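PDB 3G8Z: protein of unknown function with cystatin-like fold from Xanthomonas campestris pv. campestris, which is of unknown function but, as a SnoaL-like protein with a cystatin-like fold, possibly binds or transforms a small molecule in a pocket between its sheet and helices. Local coordinates for residues A[50-55]-A[129-134]; A[55-60]-A[141-146]; A[85-90]-A[104-109]; A[119-124]-A[133-138]. All blocks are in the same frame, centred on the assembly; numbering follows the deposited sequence.

Interaction 1: A[50-55]-A[129-134]; sequences IWHQPG and IVEVRL
His52 meets two side chains of the neighbouring strand at once, one at the edge of its imidazole and one on its face. In its ring plane, NE2 gives a hydrogen bond of 2.7 Å to Glu131 OE2, which accepts on its anti lone pair; the carboxylate is turned 47° from the ring. Over the face lies the guanidinium of Arg133, stacked with planes 10° apart and centres 3.8 Å apart. A bend of the arginine chain at chi3 (-62°) folds the group back over the ring. ND1 is hydrogen-bonded to Thr62 and Glu131 OE1 forms a salt bridge with Arg123, so ring and carboxylate are each held at two points.

The backbones run parallel, their axes almost exactly aligned. His52 N bonds to Val132 O at 2.7 Å and Leu134 N to His52 O at 3.2 Å, while Ile50 bonds to Val130 and Val132 through its N and O.

Apolar contacts occupy the other face of the sheet. Val132 sets CG1 over the six-membered ring of Trp51, 3.8 Å from its centroid, a CH-pi contact. Leu134 CD1 lies 3.9 Å from Trp51 CZ2 and also touches the amide of Gln53, whose OE1 receives the indole NE1 in the ring plane at 3.0 Å. Helices 22-35 and 66-79 pack on Trp51.

The parallel ladder itself is regular; on its other edge strand 128-136 carries a classic beta bulge, Val130 and Glu131 both facing Arg123 of the antiparallel neighbour, in the mixed sheet of the cystatin-like fold.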
loop_
_atom_site.group_PDB
_atom_site.type_symbol
_atom_site.label_atom_id
_atom_site.label_comp_id
_atom_site.label_asym_id
_atom_site.label_seq_id
_atom_site.Cartn_x
_atom_site.Cartn_y
_atom_site.Cartn_z
ATOM N N ILE A 50 5.396 -6.619 14.025
ATOM C CA ILE A 50 5.414 -7.663 13.004
ATOM C C ILE A 50 5.889 -7.034 11.705
ATOM O O ILE A 50 5.275 -6.119 11.197
ATOM C CB ILE A 50 4.017 -8.256 12.760
ATOM C CG1 ILE A 50 3.436 -8.840 14.054
ATOM C CG2 ILE A 50 4.094 -9.327 11.676
ATOM C CD1 ILE A 50 1.920 -9.091 13.984
ATOM N N TRP A 51 7.008 -7.516 11.186
ATOM C CA TRP A 51 7.664 -6.871 10.049
ATOM C C TRP A 51 7.729 -7.824 8.850
ATOM O O TRP A 51 8.401 -8.862 8.920
ATOM C CB TRP A 51 9.069 -6.477 10.489
ATOM C CG TRP A 51 9.848 -5.728 9.495
ATOM C CD1 TRP A 51 10.397 -6.217 8.349
ATOM C CD2 TRP A 51 10.194 -4.345 9.552
ATOM N NE1 TRP A 51 11.060 -5.216 7.674
ATOM C CE2 TRP A 51 10.952 -4.056 8.397
ATOM C CE3 TRP A 51 9.950 -3.325 10.472
ATOM C CZ2 TRP A 51 11.477 -2.786 8.150
ATOM C CZ3 TRP A 51 10.476 -2.067 10.217
ATOM C CH2 TRP A 51 11.219 -1.810 9.070
ATOM N N HIS A 52 7.009 -7.503 7.775
ATOM C CA HIS A 52 6.970 -8.366 6.579
ATOM C C HIS A 52 7.892 -7.823 5.479
ATOM O O HIS A 52 7.620 -6.779 4.879
ATOM C CB HIS A 52 5.557 -8.486 6.000
ATOM C CG HIS A 52 4.496 -8.822 7.004
ATOM N ND1 HIS A 52 4.267 -10.106 7.440
ATOM C CD2 HIS A 52 3.557 -8.051 7.595
ATOM C CE1 HIS A 52 3.255 -10.107 8.293
ATOM N NE2 HIS A 52 2.784 -8.873 8.380
ATOM N N GLN A 53 8.980 -8.527 5.222
ATOM C CA GLN A 53 9.939 -8.113 4.221
ATOM C C GLN A 53 9.793 -9.042 3.026
ATOM O O GLN A 53 9.978 -10.264 3.152
ATOM C CB GLN A 53 11.345 -8.203 4.815
ATOM C CG GLN A 53 12.463 -7.657 3.924
ATOM C CD GLN A 53 12.667 -6.150 4.026
ATOM O OE1 GLN A 53 12.592 -5.566 5.109
ATOM N NE2 GLN A 53 12.934 -5.519 2.893
ATOM N N PRO A 54 9.457 -8.480 1.861
ATOM C CA PRO A 54 9.188 -9.264 0.679
ATOM C C PRO A 54 10.433 -9.853 0.045
ATOM O O PRO A 54 11.557 -9.515 0.414
ATOM C CB PRO A 54 8.563 -8.238 -0.266
ATOM C CG PRO A 54 9.172 -6.980 0.116
ATOM C CD PRO A 54 9.337 -7.041 1.595
ATOM N N GLY A 55 10.222 -10.784 -0.865
ATOM C CA GLY A 55 11.270 -11.197 -1.761
ATOM C C GLY A 55 11.940 -12.495 -1.392
ATOM O O GLY A 55 11.401 -13.330 -0.672
ATOM N N ILE A 129 4.010 1.977 15.777
ATOM C CA ILE A 129 3.959 1.114 14.604
ATOM C C ILE A 129 4.009 -0.361 15.029
ATOM O O ILE A 129 5.038 -0.855 15.535
ATOM C CB ILE A 129 5.130 1.416 13.672
ATOM C CG1 ILE A 129 4.984 2.841 13.130
ATOM C CG2 ILE A 129 5.182 0.429 12.548
ATOM C CD1 ILE A 129 6.283 3.414 12.629
ATOM N N VAL A 130 2.897 -1.055 14.814
ATOM C CA VAL A 130 2.733 -2.433 15.287
ATOM C C VAL A 130 2.944 -3.439 14.163
ATOM O O VAL A 130 3.253 -4.612 14.408
ATOM C CB VAL A 130 1.357 -2.667 15.995
ATOM C CG1 VAL A 130 1.279 -1.868 17.292
ATOM C CG2 VAL A 130 0.169 -2.336 15.102
ATOM N N GLU A 131 2.838 -2.983 12.924
ATOM C CA GLU A 131 3.041 -3.873 11.804
ATOM C C GLU A 131 3.584 -3.111 10.624
ATOM O O GLU A 131 3.184 -1.979 10.370
ATOM C CB GLU A 131 1.735 -4.570 11.436
ATOM C CG GLU A 131 1.914 -5.745 10.492
ATOM C CD GLU A 131 0.661 -6.595 10.307
ATOM O OE1 GLU A 131 -0.426 -6.254 10.845
ATOM O OE2 GLU A 131 0.767 -7.612 9.577
ATOM N N VAL A 132 4.482 -3.753 9.886
ATOM C CA VAL A 132 5.128 -3.149 8.733
ATOM C C VAL A 132 5.061 -4.158 7.586
ATOM O O VAL A 132 5.383 -5.343 7.786
ATOM C CB VAL A 132 6.598 -2.803 9.051
ATOM C CG1 VAL A 132 7.347 -2.356 7.802
ATOM C CG2 VAL A 132 6.685 -1.708 10.168
ATOM N N ARG A 133 4.602 -3.711 6.419
ATOM C CA ARG A 133 4.692 -4.524 5.208
ATOM C C ARG A 133 5.255 -3.703 4.086
ATOM O O ARG A 133 4.715 -2.672 3.753
ATOM C CB ARG A 133 3.343 -5.110 4.772
ATOM C CG ARG A 133 3.517 -6.085 3.597
ATOM C CD ARG A 133 2.220 -6.645 3.128
ATOM N NE ARG A 133 1.543 -7.416 4.152
ATOM C CZ ARG A 133 1.819 -8.671 4.441
ATOM N NH1 ARG A 133 2.790 -9.299 3.796
ATOM N NH2 ARG A 133 1.120 -9.292 5.395
ATOM N N LEU A 134 6.356 -4.178 3.519
ATOM C CA LEU A 134 7.086 -3.445 2.512
ATOM C C LEU A 134 6.780 -4.008 1.122
ATOM O O LEU A 134 6.572 -5.210 0.957
ATOM C CB LEU A 134 8.590 -3.528 2.804
ATOM C CG LEU A 134 9.033 -3.013 4.199
ATOM C CD1 LEU A 134 10.532 -2.914 4.351
ATOM C CD2 LEU A 134 8.400 -1.709 4.492
#

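Interaction 2: A[55-60]-A[141-146]; sequences GNHQFS and QEDAFW
The loop 55-60, which closes with a type I turn from His57 to Ser60, lies against helix 139-146, the nearest CA atoms, those of His57 and Asp143, being 5.1 Å apart. Asp143 OD1 receives Asn56 N at 2.9 Å in a nearly straight bond, met from above the carboxylate plane, and also lies at the edge of the His57 ring, 3.2 Å from CD2. One water joins Asn56 ND2 to Asp143 OD2, and a second joins the two backbone carbonyls.

His57 has CG between its backbone N and carbonyl carbon (chi1 55°), which places one ring face against Trp146; Trp146 CD1 approaches NE2 to 3.4 Å, the two rings being oblique. The other face is covered by Ser60 OG, and ND1 accepts Phe59 N, so the imidazole is held from several sides.

Phe59 turns its edge toward one face of Trp146 in an offset edge-to-face pair, planes at 88°, with Phe59 CE2 3.6 Å from Trp146 CE3. Phe145 covers the opposite face, while Glu142 OE2 takes the indole NE1 at 2.8 Å. Near the helix's C-terminal end, Gln58 NE2 donates to Trp146 O at 2.9 Å.

The chemistry thus divides into a hydrated polar side at Asn56 and Asp143 and a buried aromatic cluster of His57, Phe59 and Trp146; with ND1 accepting, a proton on NE2 is probable for His57.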
loop_
_atom_site.group_PDB
_atom_site.type_symbol
_atom_site.label_atom_id
_atom_site.label_comp_id
_atom_site.label_asym_id
_atom_site.label_seq_id
_atom_site.Cartn_x
_atom_site.Cartn_y
_atom_site.Cartn_z
ATOM N N GLY A 55 10.222 -10.784 -0.865
ATOM C CA GLY A 55 11.270 -11.197 -1.761
ATOM C C GLY A 55 11.940 -12.495 -1.392
ATOM O O GLY A 55 11.401 -13.330 -0.672
ATOM N N ASN A 56 13.153 -12.645 -1.895
ATOM C CA ASN A 56 13.850 -13.886 -1.795
ATOM C C ASN A 56 15.308 -13.624 -1.550
ATOM O O ASN A 56 16.164 -13.989 -2.361
ATOM C CB ASN A 56 13.619 -14.658 -3.086
ATOM C CG ASN A 56 12.338 -15.455 -3.044
ATOM O OD1 ASN A 56 12.314 -16.572 -2.517
ATOM N ND2 ASN A 56 11.253 -14.879 -3.565
ATOM N N HIS A 57 15.583 -12.942 -0.448
ATOM C CA HIS A 57 16.956 -12.648 -0.048
ATOM C C HIS A 57 17.084 -12.901 1.435
ATOM O O HIS A 57 16.133 -13.339 2.079
ATOM C CB HIS A 57 17.305 -11.196 -0.377
ATOM C CG HIS A 57 16.357 -10.205 0.218
ATOM N ND1 HIS A 57 16.413 -9.815 1.531
ATOM C CD2 HIS A 57 15.325 -9.520 -0.331
ATOM C CE1 HIS A 57 15.462 -8.927 1.770
ATOM N NE2 HIS A 57 14.792 -8.726 0.651
ATOM N N GLN A 58 18.269 -12.683 1.974
ATOM C CA GLN A 58 18.576 -13.090 3.343
ATOM C C GLN A 58 17.729 -12.435 4.430
ATOM O O GLN A 58 17.648 -12.965 5.530
ATOM C CB GLN A 58 20.061 -12.862 3.644
ATOM C CG GLN A 58 20.500 -11.420 3.555
ATOM C CD GLN A 58 21.954 -11.237 3.951
ATOM O OE1 GLN A 58 22.338 -11.602 5.050
ATOM N NE2 GLN A 58 22.766 -10.666 3.054
ATOM N N PHE A 59 17.093 -11.305 4.135
ATOM C CA PHE A 59 16.236 -10.625 5.125
ATOM C C PHE A 59 14.763 -10.823 4.862
ATOM O O PHE A 59 13.935 -10.279 5.572
ATOM C CB PHE A 59 16.537 -9.119 5.159
ATOM C CG PHE A 59 17.991 -8.811 5.365
ATOM C CD1 PHE A 59 18.623 -9.197 6.526
ATOM C CD2 PHE A 59 18.739 -8.185 4.367
ATOM C CE1 PHE A 59 19.955 -8.924 6.733
ATOM C CE2 PHE A 59 20.071 -7.918 4.567
ATOM C CZ PHE A 59 20.683 -8.292 5.747
ATOM N N SER A 60 14.438 -11.595 3.831
ATOM C CA SER A 60 13.065 -11.749 3.427
ATOM C C SER A 60 12.324 -12.580 4.470
ATOM O O SER A 60 12.924 -13.406 5.162
ATOM C CB SER A 60 12.973 -12.450 2.069
ATOM O OG SER A 60 13.416 -11.605 1.024
ATOM N N GLN A 141 15.703 -6.902 -8.493
ATOM C CA GLN A 141 16.829 -6.019 -8.222
ATOM C C GLN A 141 17.088 -5.921 -6.707
ATOM O O GLN A 141 18.231 -6.012 -6.275
ATOM C CB GLN A 141 16.585 -4.643 -8.843
ATOM C CG GLN A 141 17.622 -3.603 -8.511
ATOM C CD GLN A 141 17.233 -2.204 -8.991
ATOM O OE1 GLN A 141 16.760 -1.392 -8.209
ATOM N NE2 GLN A 141 17.426 -1.933 -10.271
ATOM N N GLU A 142 16.033 -5.771 -5.905
ATOM C CA GLU A 142 16.199 -5.667 -4.449
ATOM C C GLU A 142 16.752 -6.959 -3.851
ATOM O O GLU A 142 17.565 -6.917 -2.925
ATOM C CB GLU A 142 14.897 -5.322 -3.734
ATOM C CG GLU A 142 15.178 -4.586 -2.421
ATOM C CD GLU A 142 14.055 -4.661 -1.405
ATOM O OE1 GLU A 142 12.970 -5.256 -1.690
ATOM O OE2 GLU A 142 14.289 -4.140 -0.292
ATOM N N ASP A 143 16.292 -8.093 -4.364
ATOM C CA ASP A 143 16.802 -9.377 -3.918
ATOM C C ASP A 143 18.318 -9.463 -4.123
ATOM O O ASP A 143 19.039 -9.957 -3.261
ATOM C CB ASP A 143 16.170 -10.516 -4.695
ATOM C CG ASP A 143 14.755 -10.836 -4.272
ATOM O OD1 ASP A 143 14.257 -10.310 -3.267
ATOM O OD2 ASP A 143 14.130 -11.652 -4.981
ATOM N N ALA A 144 18.786 -9.001 -5.274
ATOM C CA ALA A 144 20.218 -9.045 -5.586
ATOM C C ALA A 144 20.983 -8.078 -4.675
ATOM O O ALA A 144 22.091 -8.378 -4.219
ATOM C CB ALA A 144 20.464 -8.716 -7.045
ATOM N N PHE A 145 20.384 -6.918 -4.420
ATOM C CA PHE A 145 20.987 -5.908 -3.565
ATOM C C PHE A 145 21.315 -6.490 -2.180
ATOM O O PHE A 145 22.435 -6.338 -1.652
ATOM C CB PHE A 145 20.025 -4.723 -3.457
ATOM C CG PHE A 145 20.497 -3.598 -2.570
ATOM C CD1 PHE A 145 21.387 -2.645 -3.040
ATOM C CD2 PHE A 145 19.989 -3.443 -1.282
ATOM C CE1 PHE A 145 21.792 -1.602 -2.242
ATOM C CE2 PHE A 145 20.406 -2.404 -0.480
ATOM C CZ PHE A 145 21.322 -1.477 -0.967
ATOM N N TRP A 146 20.339 -7.134 -1.570
ATOM C CA TRP A 146 20.510 -7.614 -0.212
ATOM C C TRP A 146 21.348 -8.861 -0.195
ATOM O O TRP A 146 22.132 -9.086 0.718
ATOM C CB TRP A 146 19.153 -7.852 0.454
ATOM C CG TRP A 146 18.385 -6.574 0.740
ATOM C CD1 TRP A 146 17.132 -6.255 0.306
ATOM C CD2 TRP A 146 18.805 -5.478 1.558
ATOM N NE1 TRP A 146 16.767 -5.035 0.771
ATOM C CE2 TRP A 146 17.768 -4.540 1.559
ATOM C CE3 TRP A 146 19.968 -5.185 2.269
ATOM C CZ2 TRP A 146 17.857 -3.340 2.228
ATOM C CZ3 TRP A 146 20.036 -3.987 2.944
ATOM C CH2 TRP A 146 18.993 -3.089 2.922
HETATM O O HOH W 1 11.581 -12.524 -5.083
HETATM O O HOH W 2 19.103 -12.801 -2.874
#

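Interaction 3: A[85-90]-A[104-109]; sequences AISRAD and EFSGQA
Glu104 O is approached by two successive amides of the facing strand, Ser87 N at 2.8 Å and Arg88 N at 3.4 Å, both weak hydrogen bonds. This shared acceptor marks a classic beta bulge, in which Ser87 and Arg88 face Glu104. On either side of it the antiparallel pairing is regular: Ala85 and Ser106 exchange two bonds of 2.9 Å, Ala85 N to Ser106 O and Ser106 N to Ala85 O, and Glu104 N reaches Arg88 O at 2.8 Å.

The bulge turns Ser87 toward the neighbouring strand. Its OG, set between the backbone N and carbonyl carbon (chi1 43°), donates to Glu104 OE1 at 2.5 Å from the anti side, out of the carboxylate plane. The other oxygen, OE2, lies 3.8 Å from Arg88 NH1, a long salt bridge. Arg88 is bent at chi3 and grips Asp90 side-on, NE and NH2 each meeting one carboxylate oxygen on its syn lone pair. Glu104 CB lies over one guanidinium face, and the three residues form a salt-bridge network.

On the reverse face, Ile86 packs on helix 22-35 and Phe105 meets Phe84. This is a bulged beta hairpin, strands 85-95 and 98-109, at one margin of the cystatin-like sheet.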
loop_
_atom_site.group_PDB
_atom_site.type_symbol
_atom_site.label_atom_id
_atom_site.label_comp_id
_atom_site.label_asym_id
_atom_site.label_seq_id
_atom_site.Cartn_x
_atom_site.Cartn_y
_atom_site.Cartn_z
ATOM N N ALA A 85 18.524 3.626 1.376
ATOM C CA ALA A 85 17.834 4.851 1.746
ATOM C C ALA A 85 16.462 4.985 1.108
ATOM O O ALA A 85 16.213 4.522 -0.009
ATOM C CB ALA A 85 18.676 6.040 1.384
ATOM N N ILE A 86 15.568 5.616 1.858
ATOM C CA ILE A 86 14.347 6.144 1.291
ATOM C C ILE A 86 14.731 7.503 0.742
ATOM O O ILE A 86 14.835 8.492 1.485
ATOM C CB ILE A 86 13.234 6.236 2.339
ATOM C CG1 ILE A 86 12.948 4.843 2.909
ATOM C CG2 ILE A 86 11.981 6.821 1.715
ATOM C CD1 ILE A 86 11.859 4.795 3.988
ATOM N N SER A 87 14.996 7.542 -0.558
ATOM C CA SER A 87 15.539 8.735 -1.187
ATOM C C SER A 87 14.480 9.799 -1.391
ATOM O O SER A 87 14.803 10.992 -1.495
ATOM C CB SER A 87 16.225 8.376 -2.518
ATOM O OG SER A 87 15.465 7.448 -3.259
ATOM N N ARG A 88 13.217 9.389 -1.413
ATOM C CA ARG A 88 12.130 10.327 -1.586
ATOM C C ARG A 88 10.868 9.720 -1.058
ATOM O O ARG A 88 10.582 8.578 -1.356
ATOM C CB ARG A 88 11.918 10.676 -3.073
ATOM C CG ARG A 88 11.072 11.960 -3.271
ATOM C CD ARG A 88 10.641 12.176 -4.715
ATOM N NE ARG A 88 9.855 11.034 -5.179
ATOM C CZ ARG A 88 10.280 10.148 -6.082
ATOM N NH1 ARG A 88 11.480 10.276 -6.622
ATOM N NH2 ARG A 88 9.503 9.128 -6.434
ATOM N N ALA A 89 10.125 10.482 -0.267
ATOM C CA ALA A 89 8.808 10.077 0.161
ATOM C C ALA A 89 7.806 10.941 -0.582
ATOM O O ALA A 89 7.936 12.158 -0.618
ATOM C CB ALA A 89 8.631 10.248 1.667
ATOM N N ASP A 90 6.806 10.305 -1.170
ATOM C CA ASP A 90 5.839 11.017 -1.974
ATOM C C ASP A 90 4.581 11.306 -1.173
ATOM O O ASP A 90 4.434 12.412 -0.652
ATOM C CB ASP A 90 5.535 10.236 -3.234
ATOM C CG ASP A 90 6.762 10.064 -4.104
ATOM O OD1 ASP A 90 7.458 11.063 -4.362
ATOM O OD2 ASP A 90 7.041 8.926 -4.505
ATOM N N GLU A 104 10.475 6.326 -2.971
ATOM C CA GLU A 104 11.562 5.821 -3.773
ATOM C C GLU A 104 12.662 5.367 -2.841
ATOM O O GLU A 104 12.985 6.047 -1.856
ATOM C CB GLU A 104 12.116 6.914 -4.686
ATOM C CG GLU A 104 13.190 6.408 -5.632
ATOM C CD GLU A 104 14.001 7.512 -6.261
ATOM O OE1 GLU A 104 14.650 8.302 -5.513
ATOM O OE2 GLU A 104 13.999 7.570 -7.513
ATOM N N PHE A 105 13.249 4.213 -3.122
ATOM C CA PHE A 105 14.423 3.867 -2.371
ATOM C C PHE A 105 15.590 3.571 -3.280
ATOM O O PHE A 105 15.419 3.310 -4.474
ATOM C CB PHE A 105 14.133 2.781 -1.339
ATOM C CG PHE A 105 13.665 1.511 -1.908
ATOM C CD1 PHE A 105 14.567 0.543 -2.278
ATOM C CD2 PHE A 105 12.303 1.255 -2.041
ATOM C CE1 PHE A 105 14.134 -0.679 -2.807
ATOM C CE2 PHE A 105 11.856 0.060 -2.572
ATOM C CZ PHE A 105 12.771 -0.920 -2.965
ATOM N N SER A 106 16.785 3.705 -2.715
ATOM C CA SER A 106 18.000 3.587 -3.467
ATOM C C SER A 106 19.114 3.040 -2.582
ATOM O O SER A 106 18.958 2.860 -1.379
ATOM C CB SER A 106 18.379 4.963 -4.018
ATOM O OG SER A 106 18.545 5.852 -2.946
ATOM N N GLY A 107 20.241 2.740 -3.206
ATOM C CA GLY A 107 21.328 2.161 -2.502
ATOM C C GLY A 107 22.354 1.677 -3.496
ATOM O O GLY A 107 22.097 1.576 -4.684
ATOM N N GLN A 108 23.518 1.341 -2.984
ATOM C CA GLN A 108 24.568 0.839 -3.832
ATOM C C GLN A 108 25.325 -0.138 -2.984
ATOM O O GLN A 108 26.017 0.275 -2.044
ATOM C CB GLN A 108 25.443 1.998 -4.281
ATOM C CG GLN A 108 26.659 1.585 -5.112
ATOM C CD GLN A 108 26.258 0.940 -6.411
ATOM O OE1 GLN A 108 25.534 1.534 -7.214
ATOM N NE2 GLN A 108 26.756 -0.285 -6.646
ATOM N N ALA A 109 25.154 -1.419 -3.286
ATOM C CA ALA A 109 25.805 -2.506 -2.552
ATOM C C ALA A 109 25.733 -3.844 -3.313
ATOM O O ALA A 109 24.866 -4.054 -4.168
ATOM C CB ALA A 109 25.171 -2.646 -1.187
#

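Interaction 4: A[119-124]-A[133-138]; sequences VDLLRI and RLFSAD
Strands 119-124 and 133-136 run antiparallel, their axes 4.8 Å apart and 169° between directions. Val119 and Phe135 form one hydrogen-bonded pair and Leu121 and Arg133 the next, with Leu121 N to Arg133 O and Arg133 N to Leu121 O both at 2.8 Å. Between them Asp120 and Leu134 make a non-hydrogen-bonded pair.

Phe135 is the main side chain on one face. With CG anti to its carbonyl carbon (chi1 -67°), the ring leans along the neighbouring strand, so that CE1 lies 3.9 Å from Leu121 CD2 and Val119 O sits at the ring edge. Val119 CB stands 4.1 Å from Phe135 CB, while Leu121 CB packs against the Arg133 carbonyl, 3.5 Å from its O. On the other face the Leu134 methyl CD2 meets the carboxylate of Asp120, 3.5 Å from OD1; the second oxygen, OD2, is bonded to a glycerol, probably from the crystallisation liquor.

The face carrying Phe135 and Leu121 adjoins the second subunit, where Leu121 touches Phe135 of that subunit and Val119 touches its Thr102. Within the chain, strand 98-109 flanks Asp120 and Leu122, strand 49-53 borders Leu134, and helix 22-35 packs on Leu122 and Ile124.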
loop_
_atom_site.group_PDB
_atom_site.type_symbol
_atom_site.label_atom_id
_atom_site.label_comp_id
_atom_site.label_asym_id
_atom_site.label_seq_id
_atom_site.Cartn_x
_atom_site.Cartn_y
_atom_site.Cartn_z
ATOM N N VAL A 119 6.433 0.991 -1.699
ATOM C CA VAL A 119 5.386 1.446 -0.797
ATOM C C VAL A 119 5.646 0.794 0.547
ATOM O O VAL A 119 5.905 -0.394 0.600
ATOM C CB VAL A 119 3.964 1.040 -1.288
ATOM C CG1 VAL A 119 2.840 1.633 -0.374
ATOM C CG2 VAL A 119 3.742 1.469 -2.738
ATOM N N ASP A 120 5.631 1.593 1.614
ATOM C CA ASP A 120 5.655 1.067 2.973
ATOM C C ASP A 120 4.264 1.124 3.511
ATOM O O ASP A 120 3.624 2.170 3.435
ATOM C CB ASP A 120 6.544 1.881 3.886
ATOM C CG ASP A 120 7.991 1.644 3.652
ATOM O OD1 ASP A 120 8.349 1.141 2.547
ATOM O OD2 ASP A 120 8.783 1.989 4.570
ATOM N N LEU A 121 3.781 -0.001 4.027
ATOM C CA LEU A 121 2.498 -0.040 4.707
ATOM C C LEU A 121 2.747 -0.189 6.204
ATOM O O LEU A 121 3.399 -1.137 6.628
ATOM C CB LEU A 121 1.612 -1.190 4.199
ATOM C CG LEU A 121 0.544 -0.863 3.131
ATOM C CD1 LEU A 121 -0.541 0.030 3.701
ATOM C CD2 LEU A 121 1.178 -0.198 1.928
ATOM N N LEU A 122 2.235 0.756 6.992
ATOM C CA LEU A 122 2.398 0.729 8.444
ATOM C C LEU A 122 1.043 0.615 9.092
ATOM O O LEU A 122 0.108 1.333 8.696
ATOM C CB LEU A 122 3.051 2.021 8.967
ATOM C CG LEU A 122 4.341 2.496 8.290
ATOM C CD1 LEU A 122 4.825 3.803 8.931
ATOM C CD2 LEU A 122 5.411 1.443 8.334
ATOM N N ARG A 123 0.935 -0.253 10.086
ATOM C CA ARG A 123 -0.244 -0.302 10.925
ATOM C C ARG A 123 0.122 0.338 12.249
ATOM O O ARG A 123 1.119 -0.016 12.838
ATOM C CB ARG A 123 -0.721 -1.729 11.165
ATOM C CG ARG A 123 -2.059 -1.753 11.882
ATOM C CD ARG A 123 -2.783 -3.101 11.794
ATOM N NE ARG A 123 -1.978 -4.226 12.211
ATOM C CZ ARG A 123 -1.928 -4.725 13.452
ATOM N NH1 ARG A 123 -2.620 -4.192 14.449
ATOM N NH2 ARG A 123 -1.162 -5.773 13.705
ATOM N N ILE A 124 -0.660 1.317 12.677
ATOM C CA ILE A 124 -0.296 2.145 13.821
ATOM C C ILE A 124 -1.410 2.082 14.832
ATOM O O ILE A 124 -2.569 2.221 14.485
ATOM C CB ILE A 124 -0.037 3.586 13.386
ATOM C CG1 ILE A 124 1.228 3.611 12.515
ATOM C CG2 ILE A 124 0.042 4.529 14.598
ATOM C CD1 ILE A 124 1.303 4.789 11.534
ATOM N N ARG A 133 4.602 -3.711 6.419
ATOM C CA ARG A 133 4.692 -4.524 5.208
ATOM C C ARG A 133 5.255 -3.703 4.086
ATOM O O ARG A 133 4.715 -2.672 3.753
ATOM C CB ARG A 133 3.343 -5.110 4.772
ATOM C CG ARG A 133 3.517 -6.085 3.597
ATOM C CD ARG A 133 2.220 -6.645 3.128
ATOM N NE ARG A 133 1.543 -7.416 4.152
ATOM C CZ ARG A 133 1.819 -8.671 4.441
ATOM N NH1 ARG A 133 2.790 -9.299 3.796
ATOM N NH2 ARG A 133 1.120 -9.292 5.395
ATOM N N LEU A 134 6.356 -4.178 3.519
ATOM C CA LEU A 134 7.086 -3.445 2.512
ATOM C C LEU A 134 6.780 -4.008 1.122
ATOM O O LEU A 134 6.572 -5.210 0.957
ATOM C CB LEU A 134 8.590 -3.528 2.804
ATOM C CG LEU A 134 9.033 -3.013 4.199
ATOM C CD1 LEU A 134 10.532 -2.914 4.351
ATOM C CD2 LEU A 134 8.400 -1.709 4.492
ATOM N N PHE A 135 6.780 -3.114 0.139
ATOM C CA PHE A 135 6.522 -3.450 -1.232
ATOM C C PHE A 135 7.593 -2.774 -2.094
ATOM O O PHE A 135 7.938 -1.610 -1.867
ATOM C CB PHE A 135 5.156 -2.916 -1.669
ATOM C CG PHE A 135 4.012 -3.568 -1.002
ATOM C CD1 PHE A 135 3.587 -3.132 0.245
ATOM C CD2 PHE A 135 3.317 -4.580 -1.633
ATOM C CE1 PHE A 135 2.504 -3.730 0.860
ATOM C CE2 PHE A 135 2.254 -5.166 -1.036
ATOM C CZ PHE A 135 1.839 -4.746 0.225
ATOM N N SER A 136 8.082 -3.499 -3.091
ATOM C CA SER A 136 9.091 -2.960 -4.004
ATOM C C SER A 136 8.687 -3.123 -5.443
ATOM O O SER A 136 8.127 -4.157 -5.838
ATOM C CB SER A 136 10.407 -3.702 -3.817
ATOM O OG SER A 136 10.920 -3.508 -2.526
ATOM N N ALA A 137 9.025 -2.140 -6.268
ATOM C CA ALA A 137 8.618 -2.183 -7.667
ATOM C C ALA A 137 9.438 -3.170 -8.476
ATOM O O ALA A 137 8.989 -3.637 -9.507
ATOM C CB ALA A 137 8.731 -0.787 -8.296
ATOM N N ASP A 138 10.644 -3.463 -8.024
ATOM C CA ASP A 138 11.530 -4.372 -8.734
ATOM C C ASP A 138 12.182 -5.299 -7.715
ATOM O O ASP A 138 13.281 -5.038 -7.204
ATOM C CB ASP A 138 12.577 -3.593 -9.521
ATOM C CG ASP A 138 13.461 -4.489 -10.357
ATOM O OD1 ASP A 138 13.412 -5.738 -10.200
ATOM O OD2 ASP A 138 14.229 -3.923 -11.163
#

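Overall arrangement
Interactions 1, 3 and 4 are pairings within one mixed sheet, and interaction 2 ties the C-terminal helix to the loop between strands 49-53 and 61-64. Interactions 1 and 4 share strand 128-136, their centres about 7 Å apart, and both reach the second subunit; Arg123 of interaction 4 bridges to Glu131 of interaction 1. Interaction 3 is about 17 Å, centre to centre, from interaction 1, but Phe105 touches both Ser136 and Glu142. Glu142 OE1 meets Ser136 OG at 2.8 Å, joining interactions 2 and 4, while Pro54 O and Ser60 OG, 2.9 Å apart, link interactions 1 and 2. One glycerol lies by Gln53; another, at Asp120, may mark a pocket of unknown role.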